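Local coordinates for thioredoxin domain-containing protein (Sinorhizobium meliloti, PDB 3U5R) that is of unknown function but belongs to the thioredoxin-like AhpC/TSA family and may have antioxidant or oxidoreductase activity, at residues L50-L53 with A54-K57; A82-A85 with G86-G90; S100-A103 with Q104-P107; L128-S132 with Q133-K137; H159-D163 with D164-G168. All blocks are in the same frame, centred on the assembly; numbering follows the deposited sequence.

Contact 1. Residues L50-L53 with A54-K57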
loop_
_atom_site.group_PDB
_atom_site.type_symbol
_atom_site.label_atom_id
_atom_site.label_comp_id
_atom_site.label_asym_id
_atom_site.label_seq_id
_atom_site.Cartn_x
_atom_site.Cartn_y
_atom_site.Cartn_z
ATOM N N LEU A 50 9.547 -14.575 4.618
ATOM C CA LEU A 50 8.112 -14.667 4.293
ATOM C C LEU A 50 7.190 -13.973 5.336
ATOM O O LEU A 50 7.481 -14.012 6.535
ATOM C CB LEU A 50 7.705 -16.144 4.141
ATOM C CG LEU A 50 8.362 -16.908 2.985
ATOM C CD1 LEU A 50 8.059 -18.404 3.120
ATOM C CD2 LEU A 50 7.927 -16.489 1.626
ATOM N N PHE A 51 6.139 -13.307 4.863
ATOM C CA PHE A 51 5.249 -12.548 5.753
ATOM C C PHE A 51 3.833 -12.945 5.466
ATOM O O PHE A 51 3.466 -13.152 4.314
ATOM C CB PHE A 51 5.394 -11.031 5.546
ATOM C CG PHE A 51 6.790 -10.524 5.789
ATOM C CD1 PHE A 51 7.750 -10.649 4.817
ATOM C CD2 PHE A 51 7.132 -9.932 6.989
ATOM C CE1 PHE A 51 9.050 -10.208 5.070
ATOM C CE2 PHE A 51 8.459 -9.443 7.244
ATOM C CZ PHE A 51 9.389 -9.615 6.301
ATOM N N THR A 52 3.032 -13.068 6.547
ATOM C CA THR A 52 1.610 -13.333 6.472
ATOM C C THR A 52 0.950 -12.281 7.380
ATOM O O THR A 52 1.665 -11.575 8.106
ATOM C CB THR A 52 1.280 -14.745 6.997
ATOM O OG1 THR A 52 1.421 -14.788 8.427
ATOM C CG2 THR A 52 2.223 -15.771 6.410
ATOM N N LEU A 53 -0.390 -12.181 7.376
ATOM C CA LEU A 53 -1.085 -11.348 8.401
ATOM C C LEU A 53 -0.669 -11.578 9.846
ATOM O O LEU A 53 -0.626 -10.621 10.638
ATOM C CB LEU A 53 -2.605 -11.430 8.309
ATOM C CG LEU A 53 -3.383 -10.853 7.142
ATOM C CD1 LEU A 53 -4.848 -11.287 7.284
ATOM C CD2 LEU A 53 -3.245 -9.304 7.048
ATOM N N ALA A 54 -0.337 -12.823 10.207
ATOM C CA ALA A 54 0.011 -13.115 11.598
ATOM C C ALA A 54 1.266 -12.350 11.999
ATOM O O ALA A 54 1.462 -12.125 13.189
ATOM C CB ALA A 54 0.256 -14.638 11.858
ATOM N N GLU A 55 2.108 -11.962 11.046
ATOM C CA GLU A 55 3.320 -11.228 11.429
ATOM C C GLU A 55 3.026 -9.799 11.878
ATOM O O GLU A 55 3.897 -9.106 12.482
ATOM C CB GLU A 55 4.328 -11.212 10.241
ATOM C CG GLU A 55 5.243 -12.412 10.265
ATOM C CD GLU A 55 4.501 -13.766 10.030
ATOM O OE1 GLU A 55 3.997 -14.019 8.921
ATOM O OE2 GLU A 55 4.411 -14.574 10.969
ATOM N N PHE A 56 1.818 -9.321 11.595
ATOM C CA PHE A 56 1.487 -7.927 11.976
ATOM C C PHE A 56 0.456 -7.875 13.050
ATOM O O PHE A 56 -0.098 -6.810 13.320
ATOM C CB PHE A 56 1.032 -7.181 10.715
ATOM C CG PHE A 56 2.059 -7.259 9.606
ATOM C CD1 PHE A 56 3.233 -6.462 9.668
ATOM C CD2 PHE A 56 1.905 -8.134 8.571
ATOM C CE1 PHE A 56 4.225 -6.571 8.689
ATOM C CE2 PHE A 56 2.913 -8.279 7.570
ATOM C CZ PHE A 56 4.081 -7.476 7.663
ATOM N N LYS A 57 0.210 -9.017 13.704
ATOM C CA LYS A 57 -1.006 -9.161 14.538
ATOM C C LYS A 57 -1.060 -8.177 15.726
ATOM O O LYS A 57 -2.127 -7.736 16.168
ATOM C CB LYS A 57 -1.109 -10.625 15.012
ATOM C CG LYS A 57 -2.374 -10.995 15.836
ATOM C CD LYS A 57 -2.304 -12.448 16.464
ATOM C CE LYS A 57 -1.124 -12.614 17.511
ATOM N NZ LYS A 57 0.164 -13.198 16.948
#
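Glu55 OE1 is gripped twice by Thr52. The backbone Thr52 N lies 2.7 Å from Glu55 OE1 and uses the lone pair directed away from OE2, though the N-H is bent to 140°. Thr52 OG1 donates to the same Glu55 OE1, also over 2.7 Å, but arrives from above the carboxylate plane. Folding of the glutamate at chi2 (66°) turns its carboxylate back along the chain to receive both. Backbone bonds close the same turn: Glu55 N reaches Thr52 O at 3.0 Å, and Phe56 N reaches Leu53 O at 2.9 Å. Thr52 OG1 also takes a weak bond from Ala54 N. The carboxylate-to-backbone arm is that of a capping box, but Glu55 N pairs with the carbonyl of Thr52 and not its hydroxyl, which leaves the box incomplete. An apolar contact adds to the polar ones where Phe56 CZ meets Phe51 CD2 at 4.0 Å, the rings obliquely set. Outside the turn, Leu53 and Phe56 rest on Leu62 of strand 61-66, and Leu53 N bonds Asp40 OD1. A valine in place of Thr52 would probably leave Glu55 OE1 with the backbone N-H as its one donor here and its carboxylate freer to swing. Two donors on one oxygen would probably offset part of the glutamate's negative charge, as the chain passes from strand 50-51 into a single 3-10 turn.

Contact 2. Residues A82-A85 with G86-G90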
loop_
_atom_site.group_PDB
_atom_site.type_symbol
_atom_site.label_atom_id
_atom_site.label_comp_id
_atom_site.label_asym_id
_atom_site.label_seq_id
_atom_site.Cartn_x
_atom_site.Cartn_y
_atom_site.Cartn_z
ATOM N N ALA A 82 7.766 6.614 2.858
ATOM C CA ALA A 82 8.774 6.117 3.756
ATOM C C ALA A 82 8.754 6.960 5.042
ATOM O O ALA A 82 8.877 6.420 6.168
ATOM C CB ALA A 82 10.177 6.118 3.054
ATOM N N LYS A 83 8.578 8.269 4.896
ATOM C CA LYS A 83 8.477 9.155 6.063
ATOM C C LYS A 83 7.228 8.829 6.936
ATOM O O LYS A 83 7.291 8.663 8.202
ATOM C CB LYS A 83 8.413 10.611 5.556
ATOM C CG LYS A 83 8.030 11.685 6.619
ATOM C CD LYS A 83 8.991 11.635 7.790
ATOM C CE LYS A 83 8.862 12.939 8.645
ATOM N NZ LYS A 83 8.352 13.978 7.647
ATOM N N PHE A 84 6.088 8.705 6.262
ATOM C CA PHE A 84 4.821 8.333 6.922
ATOM C C PHE A 84 4.984 7.036 7.704
ATOM O O PHE A 84 4.657 6.969 8.892
ATOM C CB PHE A 84 3.776 8.137 5.818
ATOM C CG PHE A 84 2.511 7.432 6.259
ATOM C CD1 PHE A 84 1.484 8.126 6.819
ATOM C CD2 PHE A 84 2.343 6.085 6.056
ATOM C CE1 PHE A 84 0.257 7.469 7.191
ATOM C CE2 PHE A 84 1.103 5.457 6.406
ATOM C CZ PHE A 84 0.121 6.152 6.980
ATOM N N ALA A 85 5.423 5.969 7.021
ATOM C CA ALA A 85 5.525 4.683 7.738
ATOM C C ALA A 85 6.474 4.821 8.958
ATOM O O ALA A 85 6.140 4.349 10.035
ATOM C CB ALA A 85 5.950 3.528 6.819
ATOM N N GLY A 86 7.633 5.475 8.775
ATOM C CA GLY A 86 8.587 5.709 9.879
ATOM C C GLY A 86 7.949 6.525 11.010
ATOM O O GLY A 86 8.083 6.177 12.211
ATOM N N ASP A 87 7.207 7.566 10.668
ATOM C CA ASP A 87 6.593 8.409 11.674
ATOM C C ASP A 87 5.716 7.560 12.621
ATOM O O ASP A 87 5.604 7.889 13.780
ATOM C CB ASP A 87 5.638 9.437 11.037
ATOM C CG ASP A 87 6.341 10.684 10.502
ATOM O OD1 ASP A 87 7.554 10.822 10.791
ATOM O OD2 ASP A 87 5.670 11.476 9.750
ATOM N N TYR A 88 4.991 6.579 12.066
ATOM C CA TYR A 88 4.022 5.794 12.856
ATOM C C TYR A 88 4.572 4.489 13.431
ATOM O O TYR A 88 3.851 3.760 14.176
ATOM C CB TYR A 88 2.787 5.446 12.004
ATOM C CG TYR A 88 1.845 6.625 11.912
ATOM C CD1 TYR A 88 0.948 6.929 12.923
ATOM C CD2 TYR A 88 1.901 7.451 10.838
ATOM C CE1 TYR A 88 0.086 8.051 12.817
ATOM C CE2 TYR A 88 1.060 8.546 10.706
ATOM C CZ TYR A 88 0.178 8.851 11.677
ATOM O OH TYR A 88 -0.621 9.957 11.464
ATOM N N ALA A 89 5.808 4.162 13.062
ATOM C CA ALA A 89 6.420 2.891 13.543
ATOM C C ALA A 89 6.563 3.020 15.062
ATOM O O ALA A 89 7.157 3.973 15.582
ATOM C CB ALA A 89 7.829 2.604 12.834
ATOM N N GLY A 90 5.939 2.135 15.811
ATOM C CA GLY A 90 6.015 2.342 17.260
ATOM C C GLY A 90 4.779 3.023 17.818
ATOM O O GLY A 90 4.612 3.028 19.050
#
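Phe84 and Tyr88, one helical turn apart, make the apolar part of this contact. Tyr88 CD2 stands 3.9 Å above one face of the Phe84 ring, displaced toward its rim, and Phe84 CE1 approaches Tyr88 CE2 to 3.8 Å. With the planes at 56°, the pair is oblique, neither stacked nor T-shaped. The two rings leave the helix differently: Phe84 has CG trans to its own N (chi1 166°), whereas Tyr88 has CG beside N, and the two rings therefore converge. The Phe84 carbonyl O also lies at the edge of the Tyr88 ring, near its plane.

On another face of the helix, the Lys83 chain passes obliquely across Asp87, with Lys83 CE 3.3 Å from Asp87 OD1. The charged atoms themselves stay apart, Lys83 NZ and Asp87 OD2 being 4.2 Å apart, too far for a salt bridge; Asp87 OD2 is instead paired with Arg179.

These side chains are positioned by successive i to i+4 backbone bonds. Asp87 N to Lys83 O is short at 2.7 Å, with Gly86 N to Ala82 O and Tyr88 N to Phe84 O on either side of it in sequence. Tyr88 N adds a weak bond to Ala85 O. Farther out, Tyr88 OH bonds Asp183, Phe84 and Tyr88 both pack on Leu93 of strand 93-99, and both also touch helix 176-186. Helix 78-88 lies in the connection between parallel strands 61-66 and 93-99, a beta-alpha-beta crossover of the kind found in thioredoxin-like domains.

Contact 3. Residues S100-A103 with Q104-P107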
loop_
_atom_site.group_PDB
_atom_site.type_symbol
_atom_site.label_atom_id
_atom_site.label_comp_id
_atom_site.label_asym_id
_atom_site.label_seq_id
_atom_site.Cartn_x
_atom_site.Cartn_y
_atom_site.Cartn_z
ATOM N N SER A 100 2.710 -6.143 -7.212
ATOM C CA SER A 100 2.099 -7.269 -7.941
ATOM C C SER A 100 2.289 -7.185 -9.436
ATOM O O SER A 100 1.706 -7.991 -10.153
ATOM C CB SER A 100 0.587 -7.354 -7.726
ATOM O OG SER A 100 0.356 -7.329 -6.363
ATOM N N ASN A 101 3.111 -6.241 -9.895
ATOM C CA ASN A 101 3.228 -6.025 -11.316
ATOM C C ASN A 101 4.054 -7.145 -12.031
ATOM O O ASN A 101 5.068 -7.642 -11.509
ATOM C CB ASN A 101 3.840 -4.651 -11.589
ATOM C CG ASN A 101 2.839 -3.504 -11.451
ATOM O OD1 ASN A 101 3.218 -2.348 -11.573
ATOM N ND2 ASN A 101 1.587 -3.799 -11.207
ATOM N N ASP A 102 3.626 -7.488 -13.241
ATOM C CA ASP A 102 4.262 -8.576 -13.990
ATOM C C ASP A 102 5.695 -8.189 -14.404
ATOM O O ASP A 102 5.916 -7.254 -15.209
ATOM C CB ASP A 102 3.386 -8.872 -15.189
ATOM C CG ASP A 102 4.053 -9.788 -16.231
ATOM O OD1 ASP A 102 5.222 -10.226 -16.090
ATOM O OD2 ASP A 102 3.343 -10.046 -17.243
ATOM N N ALA A 103 6.683 -8.877 -13.825
ATOM C CA ALA A 103 8.028 -8.368 -13.933
ATOM C C ALA A 103 8.735 -8.907 -15.199
ATOM O O ALA A 103 9.841 -8.453 -15.516
ATOM C CB ALA A 103 8.815 -8.681 -12.697
ATOM N N GLN A 104 8.101 -9.852 -15.903
ATOM C CA GLN A 104 8.586 -10.284 -17.232
ATOM C C GLN A 104 8.290 -9.127 -18.178
ATOM O O GLN A 104 9.201 -8.675 -18.900
ATOM C CB GLN A 104 7.887 -11.562 -17.736
ATOM C CG GLN A 104 7.889 -12.767 -16.797
ATOM C CD GLN A 104 9.287 -13.351 -16.532
ATOM O OE1 GLN A 104 9.839 -13.232 -15.418
ATOM N NE2 GLN A 104 9.863 -13.994 -17.552
ATOM N N ALA A 105 7.027 -8.649 -18.175
ATOM C CA ALA A 105 6.646 -7.488 -18.999
ATOM C C ALA A 105 7.316 -6.185 -18.531
ATOM O O ALA A 105 7.650 -5.335 -19.367
ATOM C CB ALA A 105 5.109 -7.321 -19.084
ATOM N N PHE A 106 7.506 -6.023 -17.204
ATOM C CA PHE A 106 8.121 -4.818 -16.643
ATOM C C PHE A 106 9.271 -5.165 -15.717
ATOM O O PHE A 106 9.105 -5.248 -14.481
ATOM C CB PHE A 106 7.069 -3.949 -15.940
ATOM C CG PHE A 106 5.972 -3.494 -16.858
ATOM C CD1 PHE A 106 6.037 -2.250 -17.477
ATOM C CD2 PHE A 106 4.914 -4.336 -17.150
ATOM C CE1 PHE A 106 5.025 -1.832 -18.363
ATOM C CE2 PHE A 106 3.935 -3.964 -18.043
ATOM C CZ PHE A 106 3.976 -2.687 -18.649
ATOM N N PRO A 107 10.480 -5.328 -16.294
ATOM C CA PRO A 107 11.694 -5.808 -15.596
ATOM C C PRO A 107 12.065 -4.930 -14.432
ATOM O O PRO A 107 12.804 -5.337 -13.580
ATOM C CB PRO A 107 12.831 -5.671 -16.683
ATOM C CG PRO A 107 12.154 -5.551 -17.927
ATOM C CD PRO A 107 10.764 -4.971 -17.698
#
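The Phe106 ring turns an edge to the Asp102 carbonyl, with Phe106 CD2 3.6 Å from Asp102 O and the oxygen in the ring plane. The Asp102 carboxylate, the other flat group, is approached through OD1 alone by two backbone N-H groups. Gln104 N meets Asp102 OD1 at 2.9 Å, almost in line with its C-O bond, while Ala105 N comes to the same oxygen at 3.2 Å from well above the plane (65°). Both arrive from one face. In Asp102 a chi1 of 168° swings CG away from the backbone N, which carries the carboxylate forward over the following residues; Ala105 CB rests 3.7 Å from Asp102 OD2.

Phe106 N closes the loop on Asp102 O at 2.8 Å, in the carbonyl plane. An aspartate side chain bonded to the second and third N-H after it, with its own carbonyl taking the fourth, is an Asx motif. Pro107 CA also gives a CA-H...O contact of 3.2 Å to Ala103 O.

This surface loop joins strand 93-99 to helix 111-121. Asp102 shares a backbone bond with Lys204, on which Phe106 also lies, which places the loop against the chain just after strand 199-202.

Contact 4. Residues L128-S132 with Q133-K137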
loop_
_atom_site.group_PDB
_atom_site.type_symbol
_atom_site.label_atom_id
_atom_site.label_comp_id
_atom_site.label_asym_id
_atom_site.label_seq_id
_atom_site.Cartn_x
_atom_site.Cartn_y
_atom_site.Cartn_z
ATOM N N LEU A 128 7.101 -6.359 -0.497
ATOM C CA LEU A 128 7.078 -7.761 -0.895
ATOM C C LEU A 128 6.692 -7.935 -2.326
ATOM O O LEU A 128 5.963 -7.113 -2.876
ATOM C CB LEU A 128 6.011 -8.444 -0.049
ATOM C CG LEU A 128 6.222 -8.167 1.441
ATOM C CD1 LEU A 128 5.129 -8.848 2.255
ATOM C CD2 LEU A 128 7.658 -8.643 1.933
ATOM N N LYS A 129 7.098 -9.044 -2.930
ATOM C CA LYS A 129 6.673 -9.333 -4.308
ATOM C C LYS A 129 5.484 -10.296 -4.365
ATOM O O LYS A 129 5.587 -11.389 -3.787
ATOM C CB LYS A 129 7.807 -9.941 -5.102
ATOM C CG LYS A 129 7.419 -10.206 -6.579
ATOM C CD LYS A 129 7.430 -8.911 -7.349
ATOM C CE LYS A 129 6.727 -9.163 -8.694
ATOM N NZ LYS A 129 6.531 -7.792 -9.251
ATOM N N ASP A 130 4.394 -9.936 -5.094
ATOM C CA ASP A 130 3.203 -10.846 -5.301
ATOM C C ASP A 130 3.259 -11.423 -6.739
ATOM O O ASP A 130 2.533 -10.955 -7.613
ATOM C CB ASP A 130 1.909 -10.052 -4.982
ATOM C CG ASP A 130 0.600 -10.715 -5.426
ATOM O OD1 ASP A 130 0.458 -11.941 -5.373
ATOM O OD2 ASP A 130 -0.342 -9.952 -5.809
ATOM N N ALA A 131 4.166 -12.392 -6.968
ATOM C CA ALA A 131 4.490 -12.891 -8.326
ATOM C C ALA A 131 3.312 -13.498 -9.047
ATOM O O ALA A 131 3.169 -13.259 -10.218
ATOM C CB ALA A 131 5.715 -13.954 -8.318
ATOM N N SER A 132 2.473 -14.264 -8.349
ATOM C CA SER A 132 1.296 -14.884 -8.976
ATOM C C SER A 132 0.100 -13.918 -9.151
ATOM O O SER A 132 -0.861 -14.240 -9.865
ATOM C CB SER A 132 0.836 -16.118 -8.151
ATOM O OG SER A 132 0.128 -15.678 -7.005
ATOM N N GLN A 133 0.189 -12.744 -8.499
ATOM C CA GLN A 133 -0.894 -11.712 -8.455
ATOM C C GLN A 133 -2.118 -12.201 -7.758
ATOM O O GLN A 133 -3.130 -11.522 -7.789
ATOM C CB GLN A 133 -1.236 -11.135 -9.866
ATOM C CG GLN A 133 0.059 -10.973 -10.694
ATOM C CD GLN A 133 -0.162 -10.296 -12.025
ATOM O OE1 GLN A 133 -0.951 -10.779 -12.823
ATOM N NE2 GLN A 133 0.522 -9.156 -12.264
ATOM N N SER A 134 -2.038 -13.348 -7.076
ATOM C CA SER A 134 -3.235 -13.832 -6.324
ATOM C C SER A 134 -3.583 -12.841 -5.176
ATOM O O SER A 134 -4.731 -12.600 -4.894
ATOM C CB SER A 134 -2.995 -15.242 -5.752
ATOM O OG SER A 134 -2.049 -15.160 -4.696
ATOM N N VAL A 135 -2.592 -12.224 -4.534
ATOM C CA VAL A 135 -2.952 -11.299 -3.460
ATOM C C VAL A 135 -3.603 -9.997 -4.009
ATOM O O VAL A 135 -4.624 -9.603 -3.495
ATOM C CB VAL A 135 -1.730 -11.011 -2.516
ATOM C CG1 VAL A 135 -2.092 -10.005 -1.430
ATOM C CG2 VAL A 135 -1.158 -12.412 -1.977
ATOM N N ALA A 136 -3.031 -9.369 -5.035
ATOM C CA ALA A 136 -3.669 -8.211 -5.630
ATOM C C ALA A 136 -5.147 -8.556 -5.985
ATOM O O ALA A 136 -6.070 -7.766 -5.754
ATOM C CB ALA A 136 -2.877 -7.776 -6.904
ATOM N N LYS A 137 -5.355 -9.745 -6.552
ATOM C CA LYS A 137 -6.740 -10.154 -6.895
ATOM C C LYS A 137 -7.651 -10.362 -5.702
ATOM O O LYS A 137 -8.822 -9.911 -5.725
ATOM C CB LYS A 137 -6.731 -11.446 -7.730
ATOM C CG LYS A 137 -6.174 -11.343 -9.116
ATOM C CD LYS A 137 -6.532 -12.705 -9.871
ATOM C CE LYS A 137 -5.433 -13.187 -10.811
ATOM N NZ LYS A 137 -5.638 -14.653 -11.165
HETATM O O HOH W 1 -3.477 -15.626 -9.398
#
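The Asp130 carboxylate accepts from N-H groups in the first turn of helix 134-139, within a type I turn running from Asp130 to Gln133, the N-cap residue. This is the tight half of the contact. The carboxylate is forked over two helical N-H groups: Val135 N bonds Asp130 OD1 at 3.2 Å and Ala136 N bonds Asp130 OD2 at 2.9 Å, the second nearly straight at 165°. Both oxygens are met on their syn sides, though tilted out of the carboxylate plane. The first torsion (chi1 167°) sets CG beside the carbonyl carbon and brings the carboxylate to the N-terminal end of the helix, where the helix dipole would probably stabilise its negative charge. Asp130 OD2 has a further donor in Ser100 OG. The turn itself is closed by Gln133 N on Asp130 O, 3.1 Å apart. The Gln133 amide reaches away to Ser100 O, Lys204 O and Thr206 N. With an alanine in place of Asp130, the Val135 and Ala136 N-H groups would probably lose these acceptors, in a buried part of the turn.

The outer side is looser and more polar. Ser132 and Ser134 are exposed; Ser134 N bonds Ser132 OG at 3.2 Å, and any link between the two hydroxyls is weak. Here solvent takes over from direct contact: one water donates to Ser132 O at 3.0 Å and accepts from Lys137 NZ at 3.0 Å.

Contact 5. Residues H159-D163 with D164-G168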
loop_
_atom_site.group_PDB
_atom_site.type_symbol
_atom_site.label_atom_id
_atom_site.label_comp_id
_atom_site.label_asym_id
_atom_site.label_seq_id
_atom_site.Cartn_x
_atom_site.Cartn_y
_atom_site.Cartn_z
ATOM N N HIS A 159 -10.081 3.264 2.294
ATOM C CA HIS A 159 -9.643 2.790 1.007
ATOM C C HIS A 159 -9.642 4.006 0.106
ATOM O O HIS A 159 -10.672 4.554 -0.236
ATOM C CB HIS A 159 -10.526 1.628 0.461
ATOM C CG HIS A 159 -10.118 1.144 -0.887
ATOM N ND1 HIS A 159 -8.793 0.967 -1.239
ATOM C CD2 HIS A 159 -10.838 0.863 -1.994
ATOM C CE1 HIS A 159 -8.721 0.564 -2.486
ATOM N NE2 HIS A 159 -9.950 0.487 -2.964
ATOM N N GLY A 160 -8.458 4.504 -0.229
ATOM C CA GLY A 160 -8.427 5.667 -1.134
ATOM C C GLY A 160 -7.048 6.324 -1.169
ATOM O O GLY A 160 -6.034 5.696 -0.870
ATOM N N GLN A 161 -7.056 7.572 -1.599
ATOM C CA GLN A 161 -5.845 8.360 -1.892
ATOM C C GLN A 161 -4.981 8.580 -0.645
ATOM O O GLN A 161 -5.430 8.646 0.562
ATOM C CB GLN A 161 -6.269 9.710 -2.545
ATOM C CG GLN A 161 -6.821 10.745 -1.534
ATOM C CD GLN A 161 -7.237 12.064 -2.241
ATOM O OE1 GLN A 161 -7.214 12.145 -3.451
ATOM N NE2 GLN A 161 -7.604 13.048 -1.492
ATOM N N PHE A 162 -3.698 8.723 -0.883
ATOM C CA PHE A 162 -2.751 9.079 0.212
ATOM C C PHE A 162 -3.063 10.521 0.630
ATOM O O PHE A 162 -3.056 10.920 1.845
ATOM C CB PHE A 162 -1.332 8.903 -0.397
ATOM C CG PHE A 162 -0.192 9.121 0.553
ATOM C CD1 PHE A 162 -0.025 8.300 1.670
ATOM C CD2 PHE A 162 0.775 10.112 0.278
ATOM C CE1 PHE A 162 1.075 8.497 2.561
ATOM C CE2 PHE A 162 1.887 10.335 1.128
ATOM C CZ PHE A 162 2.066 9.504 2.280
ATOM N N ASP A 163 -3.313 11.349 -0.386
ATOM C CA ASP A 163 -3.736 12.747 -0.191
ATOM C C ASP A 163 -4.079 13.272 -1.574
ATOM O O ASP A 163 -4.116 12.485 -2.536
ATOM C CB ASP A 163 -2.575 13.581 0.392
ATOM C CG ASP A 163 -1.278 13.457 -0.478
ATOM O OD1 ASP A 163 -1.380 13.173 -1.726
ATOM O OD2 ASP A 163 -0.156 13.649 0.070
ATOM N N ASP A 164 -4.237 14.587 -1.711
ATOM C CA ASP A 164 -4.821 15.181 -2.943
ATOM C C ASP A 164 -3.721 15.386 -4.035
ATOM O O ASP A 164 -4.032 15.860 -5.150
ATOM C CB ASP A 164 -5.471 16.586 -2.646
ATOM C CG ASP A 164 -6.833 16.530 -1.870
ATOM O OD1 ASP A 164 -7.640 15.598 -2.126
ATOM O OD2 ASP A 164 -7.145 17.496 -1.037
ATOM N N ALA A 165 -2.447 15.114 -3.718
ATOM C CA ALA A 165 -1.362 15.368 -4.679
ATOM C C ALA A 165 -1.431 14.386 -5.859
ATOM O O ALA A 165 -1.695 13.138 -5.694
ATOM C CB ALA A 165 0.015 15.303 -3.991
ATOM N N ARG A 166 -1.176 14.928 -7.059
ATOM C CA ARG A 166 -1.084 14.127 -8.291
ATOM C C ARG A 166 0.104 14.629 -9.105
ATOM O O ARG A 166 0.514 15.751 -8.918
ATOM C CB ARG A 166 -2.383 14.285 -9.157
ATOM C CG ARG A 166 -3.713 13.863 -8.404
ATOM C CD ARG A 166 -3.836 12.295 -8.254
ATOM N NE ARG A 166 -5.111 11.872 -7.639
ATOM C CZ ARG A 166 -5.394 11.803 -6.329
ATOM N NH1 ARG A 166 -4.489 12.182 -5.416
ATOM N NH2 ARG A 166 -6.629 11.374 -5.906
ATOM N N PRO A 167 0.699 13.793 -9.948
ATOM C CA PRO A 167 1.870 14.306 -10.698
ATOM C C PRO A 167 1.464 15.554 -11.511
ATOM O O PRO A 167 0.495 15.467 -12.276
ATOM C CB PRO A 167 2.136 13.186 -11.663
ATOM C CG PRO A 167 1.684 11.990 -10.894
ATOM C CD PRO A 167 0.502 12.350 -10.174
ATOM N N GLY A 168 2.149 16.675 -11.279
ATOM C CA GLY A 168 1.954 17.917 -12.055
ATOM C C GLY A 168 0.808 18.768 -11.565
ATOM O O GLY A 168 0.550 19.829 -12.172
HETATM O O HOH W 2 -1.161 11.512 -3.530
#
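Side chain to side chain, Gln161 uses both ends of its amide. Its OE1 accepts from Arg166 NH2 at 2.6 Å in the plane of the carbonyl, with the guanidinium turned almost perpendicular to the amide (88°). A second, weak bond comes to the same oxygen from Arg166 NH1. At the other end Gln161 NE2 donates to Asp164 OD1, again over 2.6 Å, and meets that carboxylate from above its plane; NE2 also bonds Asp177 OD2. Because opposite ends of one amide face an arginine and an aspartate, its orientation is well defined, since a flip would set the NH2 against the guanidinium.

Side chain to backbone, Arg166 NH1 bridges two carbonyls, Asp163 O at 2.9 Å and Ala165 O at 3.0 Å, both in the guanidinium plane. The bend at chi2 (-74°) folds the arginine back to reach them. Asp163 OD1 in turn accepts from Ala165 N at 3.0 Å, an Asx turn, while Asp163 OD2 takes the N-H groups of Thr174 and Gly175. A water close to Ala165 O, 2.8 Å from it, lies near Asp163 OD1 as well.

These bonds tie up an irregular chain that leaves the edge strand 156-160 and leads toward helix 176-186. Gln161 shares a backbone bond with Val196 and Phe162 one with Leu178, so the loop is tied to the chain before strand 199-202 and to helix 176-186.

The five local contacts lie in series round one thioredoxin-like domain. Contacts 3 and 4 are closest, with centres about 11 Å apart: Lys129 NZ reaches Asn101 O at 2.7 Å, and Ala136 CB packs against Ser100 OG at 3.3 Å. Contact 1 joins this side through Phe51 CD1, 3.5 Å from Leu128 CD2. Across the fold, contact 2 meets contact 5 where Phe84 CG lies 4.1 Å from Phe162 CE1. Contacts 4 and 5 involve the two outermost strands of the five-stranded sheet, 127-129 and 156-160, on opposite sides of the chain's centre; their nearest atoms are about 9 Å apart. No ligand marks an active site among them.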